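Local coordinates for Serine/threonine protein phosphatase Stp1 (Streptococcus agalactiae, PDB 2PK0), which removes phosphate from phosphoserine and phosphothreonine in proteins, as a metal-dependent phosphatase of the PP2C family, and probably acts in bacterial signalling, at residues A[37-42]-A[122-127]; A[107-112]-A[192-197]. All blocks are in the same frame, centred on the assembly; numbering follows the deposited sequence.

Contact 1 (A[37-42]-A[122-127]); sequences IILADG and GDSRIG. With MG (magnesium ion), chain E; MG (magnesium ion), chain F.
Leu39 and Asp41 face Ser124 across the metal end of the PP2C beta sandwich, where strand 35-43 of one sheet lies over the turn that leads into strand 125-130 of the other. The packed part is small and centres on one oxygen. Ser124 CB already faces strand 35-43, and with OG anti to the carbonyl carbon (chi1 -71°) the hydroxyl comes to lie with Ser124 OG 3.8 Å from Leu39 CD2 and 4.0 Å from Asp41 CB. Thr105 of strand 103-112 hydrogen-bonds both this hydroxyl and the Asp41 backbone N, so it ties the two segments together from a third strand.

Toward the metals, protein atoms give way to water. Asp41 OD2 and Asp123 OD1 stay 4.7 Å apart; a water near both, placed to donate to Asp123 OD1 at 2.6 Å and weakly to Asp41 OD2, may ease the repulsion. A second water is placed to donate to Asp41 OD2 and also hydrogen-bonds Ser124 OG. The Asp41 carboxylate bridges the two magnesium ions, an arrangement characteristic of the PP2C binuclear centre: OD2 takes one ion, shared with Asp197 and Asp236, while Asp41 OD1 binds the other at 1.9 Å, next to Gly42 O at 2.0 Å.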
loop_
_atom_site.group_PDB
_atom_site.type_symbol
_atom_site.label_atom_id
_atom_site.label_comp_id
_atom_site.label_asym_id
_atom_site.label_seq_id
_atom_site.Cartn_x
_atom_site.Cartn_y
_atom_site.Cartn_z
ATOM N N ILE A 37 -7.580 -4.153 4.472
ATOM C CA ILE A 37 -6.763 -4.548 3.341
ATOM C C ILE A 37 -5.359 -4.155 3.697
ATOM O O ILE A 37 -5.118 -3.016 4.095
ATOM C CB ILE A 37 -7.155 -3.766 2.102
ATOM C CG1 ILE A 37 -8.554 -4.164 1.642
ATOM C CG2 ILE A 37 -6.149 -3.974 0.994
ATOM C CD1 ILE A 37 -9.172 -3.166 0.739
ATOM N N ILE A 38 -4.435 -5.111 3.607
ATOM C CA ILE A 38 -3.045 -4.862 3.895
ATOM C C ILE A 38 -2.166 -5.212 2.704
ATOM O O ILE A 38 -2.144 -6.348 2.263
ATOM C CB ILE A 38 -2.571 -5.658 5.114
ATOM C CG1 ILE A 38 -3.619 -5.641 6.213
ATOM C CG2 ILE A 38 -1.280 -5.063 5.663
ATOM C CD1 ILE A 38 -3.130 -6.293 7.482
ATOM N N LEU A 39 -1.433 -4.219 2.205
ATOM C CA LEU A 39 -0.477 -4.389 1.110
ATOM C C LEU A 39 0.935 -4.118 1.639
ATOM O O LEU A 39 1.153 -3.117 2.341
ATOM C CB LEU A 39 -0.810 -3.406 -0.027
ATOM C CG LEU A 39 -0.097 -3.481 -1.387
ATOM C CD1 LEU A 39 -0.976 -2.938 -2.467
ATOM C CD2 LEU A 39 1.241 -2.723 -1.431
ATOM N N ALA A 40 1.904 -4.967 1.282
ATOM C CA ALA A 40 3.266 -4.773 1.784
ATOM C C ALA A 40 4.308 -5.047 0.739
ATOM O O ALA A 40 4.260 -6.069 0.075
ATOM C CB ALA A 40 3.512 -5.633 2.989
ATOM N N ASP A 41 5.261 -4.137 0.594
ATOM C CA ASP A 41 6.348 -4.349 -0.342
ATOM C C ASP A 41 7.647 -4.636 0.430
ATOM O O ASP A 41 8.260 -3.731 0.987
ATOM C CB ASP A 41 6.474 -3.129 -1.262
ATOM C CG ASP A 41 7.634 -3.215 -2.253
ATOM O OD1 ASP A 41 8.540 -4.088 -2.174
ATOM O OD2 ASP A 41 7.653 -2.366 -3.159
ATOM N N GLY A 42 8.073 -5.895 0.429
ATOM C CA GLY A 42 9.303 -6.273 1.109
ATOM C C GLY A 42 10.594 -6.014 0.343
ATOM O O GLY A 42 10.596 -5.937 -0.890
ATOM N N GLY A 122 6.555 3.921 3.842
ATOM C CA GLY A 122 7.290 3.547 2.641
ATOM C C GLY A 122 6.935 4.317 1.383
ATOM O O GLY A 122 6.526 5.482 1.445
ATOM N N ASP A 123 7.111 3.667 0.235
ATOM C CA ASP A 123 6.822 4.281 -1.061
ATOM C C ASP A 123 5.683 3.587 -1.813
ATOM O O ASP A 123 5.498 3.777 -3.015
ATOM C CB ASP A 123 8.081 4.362 -1.941
ATOM C CG ASP A 123 8.696 3.004 -2.234
ATOM O OD1 ASP A 123 8.283 1.997 -1.607
ATOM O OD2 ASP A 123 9.607 2.942 -3.097
ATOM N N SER A 124 4.925 2.770 -1.100
ATOM C CA SER A 124 3.673 2.271 -1.631
ATOM C C SER A 124 2.668 3.429 -1.641
ATOM O O SER A 124 2.877 4.457 -0.995
ATOM C CB SER A 124 3.170 1.102 -0.795
ATOM O OG SER A 124 3.963 -0.050 -0.980
ATOM N N ARG A 125 1.599 3.312 -2.410
ATOM C CA ARG A 125 0.725 4.457 -2.567
ATOM C C ARG A 125 -0.732 4.120 -2.413
ATOM O O ARG A 125 -1.138 2.957 -2.566
ATOM C CB ARG A 125 0.930 5.101 -3.919
ATOM C CG ARG A 125 2.306 5.620 -4.122
ATOM C CD ARG A 125 2.300 6.683 -5.130
ATOM N NE ARG A 125 3.634 7.221 -5.297
ATOM C CZ ARG A 125 4.044 7.792 -6.414
ATOM N NH1 ARG A 125 3.204 7.869 -7.434
ATOM N NH2 ARG A 125 5.287 8.248 -6.518
ATOM N N ILE A 126 -1.502 5.157 -2.074
ATOM C CA ILE A 126 -2.951 5.107 -2.002
ATOM C C ILE A 126 -3.508 6.309 -2.745
ATOM O O ILE A 126 -3.076 7.452 -2.510
ATOM C CB ILE A 126 -3.449 5.181 -0.566
ATOM C CG1 ILE A 126 -2.904 4.014 0.251
ATOM C CG2 ILE A 126 -4.962 5.195 -0.518
ATOM C CD1 ILE A 126 -3.177 4.175 1.709
ATOM N N GLY A 127 -4.454 6.054 -3.648
ATOM C CA GLY A 127 -5.114 7.130 -4.353
ATOM C C GLY A 127 -6.605 6.937 -4.515
ATOM O O GLY A 127 -7.124 5.846 -4.337
HETATM MG MG MG E . 10.104 -5.127 -2.689
HETATM MG MG MG F . 8.606 -2.365 -5.222
HETATM O O HOH W 1 9.893 -0.031 -2.038
HETATM O O HOH W 2 6.197 -0.093 -3.154
HETATM O O HOH W 3 11.552 -3.385 -2.562
HETATM O O HOH W 4 11.621 -5.860 -3.409
HETATM O O HOH W 5 9.886 -4.017 -4.566
HETATM O O HOH W 6 8.723 -6.278 -3.695
HETATM O O HOH W 7 10.372 -1.326 -4.542
#

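Contact 2 (A[107-112]-A[192-197]). With MG (magnesium ion), chain F.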
loop_
_atom_site.group_PDB
_atom_site.type_symbol
_atom_site.label_atom_id
_atom_site.label_comp_id
_atom_site.label_asym_id
_atom_site.label_seq_id
_atom_site.Cartn_x
_atom_site.Cartn_y
_atom_site.Cartn_z
ATOM N N GLU A 107 0.824 -0.540 3.540
ATOM C CA GLU A 107 -0.436 0.185 3.452
ATOM C C GLU A 107 -1.506 -0.653 4.140
ATOM O O GLU A 107 -1.761 -1.802 3.744
ATOM C CB GLU A 107 -0.867 0.441 1.997
ATOM C CG GLU A 107 0.129 1.168 1.114
ATOM C CD GLU A 107 0.601 2.496 1.686
ATOM O OE1 GLU A 107 -0.189 3.207 2.331
ATOM O OE2 GLU A 107 1.784 2.836 1.509
ATOM N N ALA A 108 -2.122 -0.091 5.170
ATOM C CA ALA A 108 -3.159 -0.800 5.872
ATOM C C ALA A 108 -4.397 0.073 5.832
ATOM O O ALA A 108 -4.364 1.221 6.260
ATOM C CB ALA A 108 -2.732 -1.082 7.299
ATOM N N VAL A 109 -5.473 -0.452 5.257
ATOM C CA VAL A 109 -6.670 0.350 4.999
ATOM C C VAL A 109 -7.878 -0.370 5.550
ATOM O O VAL A 109 -8.124 -1.523 5.187
ATOM C CB VAL A 109 -6.914 0.549 3.489
ATOM C CG1 VAL A 109 -8.096 1.485 3.256
ATOM C CG2 VAL A 109 -5.690 1.083 2.806
ATOM N N ALA A 110 -8.614 0.298 6.434
ATOM C CA ALA A 110 -9.854 -0.245 6.970
ATOM C C ALA A 110 -11.026 0.600 6.484
ATOM O O ALA A 110 -10.901 1.832 6.389
ATOM C CB ALA A 110 -9.820 -0.251 8.455
ATOM N N ILE A 111 -12.153 -0.049 6.181
ATOM C CA ILE A 111 -13.311 0.652 5.641
ATOM C C ILE A 111 -14.436 0.641 6.655
ATOM O O ILE A 111 -15.027 -0.401 6.908
ATOM C CB ILE A 111 -13.858 -0.005 4.363
ATOM C CG1 ILE A 111 -12.783 -0.152 3.296
ATOM C CG2 ILE A 111 -14.994 0.807 3.799
ATOM C CD1 ILE A 111 -13.241 -1.034 2.132
ATOM N N VAL A 112 -14.736 1.809 7.218
ATOM C CA VAL A 112 -15.823 1.971 8.172
ATOM C C VAL A 112 -16.960 2.772 7.527
ATOM O O VAL A 112 -16.815 3.976 7.278
ATOM C CB VAL A 112 -15.339 2.720 9.414
ATOM C CG1 VAL A 112 -16.442 2.790 10.462
ATOM C CG2 VAL A 112 -14.130 2.051 9.957
ATOM N N LEU A 192 -10.869 3.406 -4.831
ATOM C CA LEU A 192 -9.670 3.458 -4.016
ATOM C C LEU A 192 -8.649 2.618 -4.747
ATOM O O LEU A 192 -8.966 1.500 -5.186
ATOM C CB LEU A 192 -9.900 2.855 -2.626
ATOM C CG LEU A 192 -8.749 3.062 -1.628
ATOM C CD1 LEU A 192 -8.500 4.547 -1.380
ATOM C CD2 LEU A 192 -9.034 2.347 -0.340
ATOM N N VAL A 193 -7.429 3.144 -4.890
ATOM C CA VAL A 193 -6.368 2.412 -5.539
ATOM C C VAL A 193 -5.179 2.274 -4.593
ATOM O O VAL A 193 -4.470 3.230 -4.319
ATOM C CB VAL A 193 -5.922 3.099 -6.842
ATOM C CG1 VAL A 193 -4.864 2.244 -7.589
ATOM C CG2 VAL A 193 -7.110 3.371 -7.747
ATOM N N VAL A 194 -4.966 1.076 -4.079
ATOM C CA VAL A 194 -3.833 0.837 -3.209
ATOM C C VAL A 194 -2.790 0.038 -3.994
ATOM O O VAL A 194 -3.094 -1.032 -4.513
ATOM C CB VAL A 194 -4.266 0.060 -1.941
ATOM C CG1 VAL A 194 -3.101 -0.080 -0.990
ATOM C CG2 VAL A 194 -5.427 0.760 -1.241
ATOM N N ASN A 195 -1.570 0.555 -4.096
ATOM C CA ASN A 195 -0.543 -0.137 -4.878
ATOM C C ASN A 195 0.921 -0.030 -4.377
ATOM O O ASN A 195 1.295 0.897 -3.649
ATOM C CB ASN A 195 -0.624 0.272 -6.344
ATOM C CG ASN A 195 -0.326 1.719 -6.543
ATOM O OD1 ASN A 195 0.811 2.096 -6.803
ATOM N ND2 ASN A 195 -1.335 2.552 -6.406
ATOM N N SER A 196 1.745 -0.982 -4.801
ATOM C CA SER A 196 3.176 -0.947 -4.522
ATOM C C SER A 196 3.769 -0.151 -5.656
ATOM O O SER A 196 3.070 0.110 -6.638
ATOM C CB SER A 196 3.767 -2.354 -4.509
ATOM O OG SER A 196 3.575 -2.988 -5.760
ATOM N N ASP A 197 5.049 0.209 -5.556
ATOM C CA ASP A 197 5.633 1.143 -6.512
ATOM C C ASP A 197 5.696 0.607 -7.941
ATOM O O ASP A 197 5.763 1.384 -8.885
ATOM C CB ASP A 197 6.999 1.690 -6.049
ATOM C CG ASP A 197 8.014 0.588 -5.698
ATOM O OD1 ASP A 197 7.638 -0.602 -5.672
ATOM O OD2 ASP A 197 9.202 0.896 -5.429
HETATM MG MG MG F . 8.606 -2.365 -5.222
HETATM O O HOH W 7 10.372 -1.326 -4.542
HETATM O O HOH W 5 9.886 -4.017 -4.566
HETATM O O HOH W 8 7.047 -3.856 -5.351
#
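Val109 and Val194 meet between two strands of different sheets, with Glu107 and Leu192 extending the contact to either side. Strands 107-112 and 192-195 run nearly antiparallel, at 153°, and their axes come within 8.7 Å, a spacing filled by side chains.

Val194 can be followed outward. Its CB points at strand 103-112 and splits into two methyls that serve different neighbours. Val194 CG1, anti to the backbone N (chi1 -175°), lies against the aliphatic root of Glu107, 3.8 Å from Glu107 CB and 4.1 Å from Glu107 CG. Val194 CG2 turns the other way and reaches Val109 CG2 at 4.1 Å, where the two valines lie side by side and point opposite ways. The other branch of Val109 continues the row: Val109 CG1 meets Leu192 CD2 tip to tip at 3.8 Å. Ile126 touches Glu107, Val109 and Leu192, adding to this patch from strand 125-130, next to 191-195.

Glu107 is the exception in the layer. Only its CB and CG serve the packing with Val194; the chain then bends at chi2 (-54°), and the buried carboxylate is held through OE2 by a hydrogen bond to His120, which gives this acid a polar partner within the core.

Beyond strand 191-195 the chain passes Ser196, whose hydroxyl hydrogen-bonds Asp23, and reaches Asp197. Asp197 OD1 binds a magnesium ion at 2.1 Å, and Asp197 OD2 accepts a hydrogen bond from the oxygen of one of that ion's waters, 2.7 Å away. Face-to-face sheets with an aspartate just beyond the end of a strand are typical of the PP2C beta sandwich and its binuclear site.

The centres of contacts 1 and 2 lie about 7 Å apart, and both span the same two sheets. Strands 35-43 and 103-112 are neighbours in one sheet, strands 125-130 and 191-195 in the other, where Arg125 N to Asn195 O (2.7 Å) and Gly127 O to Val193 N (2.8 Å) are probable hydrogen bonds. Along the chain the segments come in the order 37-42, 107-112, 122-127, 192-197, so the contacts interlock, and each joins one sheet to the other. Contact 1 lies at the metal end; the packing of contact 2 lies farther along the strands, and its segment 192-197 continues to the metal. Asp41 and Asp197, one from each sheet side, bind the same magnesium ion.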